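Local coordinates for protein probable zinc protease PqqL (Escherichia coli, PDB 6OFT) that is probably a zinc-dependent metallopeptidase of the M16 family, represented here by the first half of the periplasmic protein, at residues Met59-Asn70 with Glu119-Glu130. Sequence-based numbering, arbitrary orientation.
Sequences MMFNGTKTWPGN and EWSNAATFEKLE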
# COMPACT_ATOMS: atom_id res chain seq x y z
N MET A 59 -12.19 -16.74 -10.16
CA MET A 59 -13.23 -17.22 -11.08
C MET A 59 -13.25 -16.48 -12.42
O MET A 59 -13.88 -16.98 -13.36
CB MET A 59 -14.62 -17.21 -10.43
CG MET A 59 -14.84 -18.27 -9.34
SD MET A 59 -14.33 -19.97 -9.73
CE MET A 59 -15.26 -20.27 -11.29
N MET A 60 -12.54 -15.34 -12.55
CA MET A 60 -12.50 -14.59 -13.82
C MET A 60 -11.69 -15.34 -14.88
O MET A 60 -11.95 -15.20 -16.08
CB MET A 60 -11.95 -13.16 -13.62
CG MET A 60 -12.86 -12.25 -12.80
SD MET A 60 -14.58 -12.13 -13.34
CE MET A 60 -15.36 -13.15 -12.12
N PHE A 61 -10.77 -16.18 -14.43
CA PHE A 61 -9.90 -16.97 -15.30
C PHE A 61 -10.44 -18.38 -15.51
O PHE A 61 -9.74 -19.21 -16.09
CB PHE A 61 -8.47 -17.01 -14.71
CG PHE A 61 -7.91 -15.62 -14.49
CD1 PHE A 61 -7.29 -14.93 -15.53
CD2 PHE A 61 -8.01 -14.99 -13.25
CE1 PHE A 61 -6.77 -13.65 -15.33
CE2 PHE A 61 -7.52 -13.70 -13.06
CZ PHE A 61 -6.90 -13.04 -14.10
N ASN A 62 -11.69 -18.66 -15.08
CA ASN A 62 -12.22 -20.01 -15.22
C ASN A 62 -13.59 -20.11 -15.92
O ASN A 62 -14.27 -21.12 -15.80
CB ASN A 62 -12.24 -20.72 -13.85
CG ASN A 62 -10.85 -21.01 -13.36
OD1 ASN A 62 -10.19 -21.96 -13.80
ND2 ASN A 62 -10.35 -20.17 -12.46
N GLY A 63 -13.95 -19.10 -16.70
CA GLY A 63 -15.18 -19.14 -17.47
C GLY A 63 -15.96 -17.86 -17.63
O GLY A 63 -16.35 -17.22 -16.64
N THR A 64 -16.21 -17.49 -18.88
CA THR A 64 -17.06 -16.35 -19.24
C THR A 64 -18.02 -16.89 -20.30
O THR A 64 -17.86 -18.04 -20.73
CB THR A 64 -16.27 -15.11 -19.75
OG1 THR A 64 -15.80 -15.32 -21.08
CG2 THR A 64 -15.13 -14.66 -18.80
N LYS A 65 -19.01 -16.09 -20.71
CA LYS A 65 -20.02 -16.43 -21.72
C LYS A 65 -19.37 -16.90 -23.04
O LYS A 65 -19.75 -17.96 -23.53
CB LYS A 65 -20.96 -15.23 -21.94
CG LYS A 65 -21.99 -15.42 -23.05
CD LYS A 65 -22.80 -14.15 -23.37
CE LYS A 65 -22.07 -13.12 -24.20
NZ LYS A 65 -21.33 -12.15 -23.35
N THR A 66 -18.42 -16.14 -23.59
CA THR A 66 -17.75 -16.50 -24.86
C THR A 66 -16.59 -17.49 -24.64
O THR A 66 -16.31 -18.31 -25.52
CB THR A 66 -17.31 -15.23 -25.61
OG1 THR A 66 -18.38 -14.29 -25.59
CG2 THR A 66 -16.89 -15.50 -27.07
N TRP A 67 -15.92 -17.42 -23.48
CA TRP A 67 -14.77 -18.25 -23.16
C TRP A 67 -15.00 -19.16 -21.92
O TRP A 67 -14.45 -18.89 -20.85
CB TRP A 67 -13.50 -17.37 -23.02
CG TRP A 67 -13.20 -16.56 -24.25
CD1 TRP A 67 -12.65 -17.01 -25.42
CD2 TRP A 67 -13.48 -15.17 -24.46
NE1 TRP A 67 -12.60 -16.00 -26.35
CE2 TRP A 67 -13.10 -14.85 -25.78
CE3 TRP A 67 -14.06 -14.16 -23.66
CZ2 TRP A 67 -13.25 -13.57 -26.32
CZ3 TRP A 67 -14.20 -12.89 -24.19
CH2 TRP A 67 -13.81 -12.60 -25.51
N PRO A 68 -15.78 -20.26 -22.04
CA PRO A 68 -15.98 -21.13 -20.86
C PRO A 68 -14.73 -21.92 -20.49
O PRO A 68 -13.79 -21.97 -21.29
CB PRO A 68 -17.13 -22.05 -21.29
CG PRO A 68 -17.03 -22.09 -22.79
CD PRO A 68 -16.53 -20.76 -23.22
N GLY A 69 -14.71 -22.50 -19.30
CA GLY A 69 -13.59 -23.30 -18.80
C GLY A 69 -12.25 -22.60 -18.87
O GLY A 69 -12.10 -21.48 -18.39
N ASN A 70 -11.28 -23.24 -19.53
CA ASN A 70 -9.92 -22.74 -19.70
C ASN A 70 -9.71 -21.85 -20.96
O ASN A 70 -8.57 -21.49 -21.27
CB ASN A 70 -8.95 -23.92 -19.72
CG ASN A 70 -7.53 -23.54 -19.38
OD1 ASN A 70 -7.28 -22.82 -18.41
ND2 ASN A 70 -6.58 -24.01 -20.18
N GLU A 119 -16.02 -8.99 -20.81
CA GLU A 119 -16.66 -10.16 -20.22
C GLU A 119 -16.31 -10.36 -18.76
O GLU A 119 -17.12 -10.91 -18.02
CB GLU A 119 -16.37 -11.42 -21.05
CG GLU A 119 -16.88 -11.26 -22.47
CD GLU A 119 -17.69 -12.43 -22.98
OE1 GLU A 119 -17.54 -13.56 -22.45
OE2 GLU A 119 -18.47 -12.22 -23.93
N TRP A 120 -15.12 -9.92 -18.31
CA TRP A 120 -14.81 -10.03 -16.89
C TRP A 120 -15.75 -9.06 -16.13
O TRP A 120 -16.16 -9.35 -15.01
CB TRP A 120 -13.35 -9.66 -16.62
CG TRP A 120 -12.35 -10.74 -16.94
CD1 TRP A 120 -12.60 -12.07 -17.09
CD2 TRP A 120 -10.94 -10.56 -17.12
NE1 TRP A 120 -11.43 -12.75 -17.34
CE2 TRP A 120 -10.39 -11.85 -17.34
CE3 TRP A 120 -10.08 -9.44 -17.10
CZ2 TRP A 120 -9.02 -12.04 -17.54
CZ3 TRP A 120 -8.72 -9.64 -17.29
CH2 TRP A 120 -8.20 -10.93 -17.49
N SER A 121 -16.10 -7.92 -16.78
CA SER A 121 -16.97 -6.88 -16.22
C SER A 121 -18.39 -7.34 -15.85
O SER A 121 -18.91 -6.85 -14.84
CB SER A 121 -17.04 -5.68 -17.16
OG SER A 121 -15.76 -5.06 -17.26
N ASN A 122 -19.03 -8.22 -16.66
CA ASN A 122 -20.41 -8.67 -16.43
C ASN A 122 -20.79 -10.07 -17.00
O ASN A 122 -21.96 -10.44 -16.92
CB ASN A 122 -21.40 -7.61 -16.99
CG ASN A 122 -21.52 -7.58 -18.50
OD1 ASN A 122 -20.66 -8.07 -19.25
ND2 ASN A 122 -22.62 -7.03 -18.98
N ALA A 123 -19.84 -10.81 -17.61
CA ALA A 123 -20.21 -12.08 -18.25
C ALA A 123 -19.48 -13.33 -17.71
O ALA A 123 -19.50 -14.37 -18.39
CB ALA A 123 -20.07 -11.98 -19.76
N ALA A 124 -18.92 -13.27 -16.49
CA ALA A 124 -18.30 -14.44 -15.84
C ALA A 124 -19.43 -15.44 -15.53
O ALA A 124 -20.52 -15.00 -15.14
CB ALA A 124 -17.61 -14.02 -14.55
N THR A 125 -19.20 -16.75 -15.73
CA THR A 125 -20.26 -17.76 -15.61
C THR A 125 -20.32 -18.56 -14.29
O THR A 125 -21.39 -19.09 -13.98
CB THR A 125 -20.23 -18.74 -16.80
OG1 THR A 125 -18.94 -19.33 -16.90
CG2 THR A 125 -20.61 -18.05 -18.12
N PHE A 126 -19.19 -18.70 -13.55
CA PHE A 126 -19.16 -19.46 -12.28
C PHE A 126 -19.74 -20.88 -12.43
O PHE A 126 -20.66 -21.24 -11.70
CB PHE A 126 -19.86 -18.71 -11.13
CG PHE A 126 -19.38 -17.31 -10.90
CD1 PHE A 126 -18.29 -17.06 -10.08
CD2 PHE A 126 -20.00 -16.23 -11.54
CE1 PHE A 126 -17.83 -15.75 -9.88
CE2 PHE A 126 -19.54 -14.93 -11.33
CZ PHE A 126 -18.46 -14.70 -10.52
N GLU A 127 -19.20 -21.67 -13.38
CA GLU A 127 -19.60 -23.06 -13.63
C GLU A 127 -19.26 -23.88 -12.38
O GLU A 127 -18.17 -23.73 -11.83
CB GLU A 127 -18.83 -23.64 -14.84
CG GLU A 127 -19.10 -22.94 -16.17
CD GLU A 127 -18.06 -23.21 -17.24
OE1 GLU A 127 -17.26 -22.29 -17.53
OE2 GLU A 127 -18.04 -24.33 -17.78
N LYS A 128 -20.21 -24.72 -11.93
CA LYS A 128 -20.10 -25.58 -10.75
C LYS A 128 -18.75 -26.31 -10.68
O LYS A 128 -18.06 -26.22 -9.66
CB LYS A 128 -21.25 -26.61 -10.72
CG LYS A 128 -21.50 -27.21 -9.35
CD LYS A 128 -21.61 -28.72 -9.40
CE LYS A 128 -22.04 -29.30 -8.07
NZ LYS A 128 -21.02 -29.12 -7.00
N LEU A 129 -18.38 -27.00 -11.77
CA LEU A 129 -17.14 -27.77 -11.88
C LEU A 129 -15.91 -26.90 -11.70
O LEU A 129 -14.98 -27.32 -11.00
CB LEU A 129 -17.09 -28.57 -13.19
CG LEU A 129 -17.91 -29.88 -13.22
CD1 LEU A 129 -18.19 -30.32 -14.66
CD2 LEU A 129 -17.22 -31.01 -12.46
N GLU A 130 -15.92 -25.67 -12.25
CA GLU A 130 -14.82 -24.69 -12.14
C GLU A 130 -14.69 -24.13 -10.75
O GLU A 130 -13.56 -23.96 -10.27
CB GLU A 130 -14.95 -23.55 -13.18
CG GLU A 130 -14.76 -24.01 -14.62
CD GLU A 130 -13.39 -24.51 -15.03
OE1 GLU A 130 -12.39 -24.26 -14.30
OE2 GLU A 130 -13.30 -25.15 -16.10
O HOH W 1 -16.22 -17.95 -14.12
O HOH W 2 -16.75 -20.71 -14.71
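Four donors from Thr-64, Lys-65 and Thr-66 converge on the carboxylate of Glu-119. Its OE1 takes Thr-66 N on the syn lone pair (3.0 Å, 173°) and Thr-64 OG1 on the anti side at 2.8 Å. Its OE2 lies between Thr-66 OG1 (2.7 Å) and Lys-65 NZ, a salt bridge from the opposite face; the four bonds should fix the group's rotation. Thr-64 OG1, between its own N and carbonyl carbon (chi1 75°), also accepts from Trp-67 N in an ST motif. Thr-64 and Ala-124 form a single beta bridge, with Thr-125 N to Gly-63 O at 3.0 Å and Lys-65 N to Ala-123 O at 2.9 Å. Glu-127 OE1 receives Gly-69 N at 176°. One water links Met-59 O and Gly-63 O to Phe-126 N.

Met-60 CB lies over the Trp-120 five-membered ring, 3.9 Å from its centroid, a CH-pi contact; Trp-120 NE1 donates a weak hydrogen bond to Met-60 O (2.8 Å), and Met-60 CE meets Ala-124 CB at 3.4 Å, unusually close for carbons. Asn-62 ND2 hydrogen-bonds the backbone O of His-58 and, weakly, Glu-134 OE2; both residues are predicted to bind zinc. Helix 52-59 carries the His-X-X-Glu-His motif of M16 peptidases (His-54, Glu-57, His-58); helix 128-144 supplies Glu-134. The contact joins them, setting the connection from 52-59 to 71-77 against the junction of 107-122 and 128-144, with helix 183-193 touching Met-60 and Phe-126.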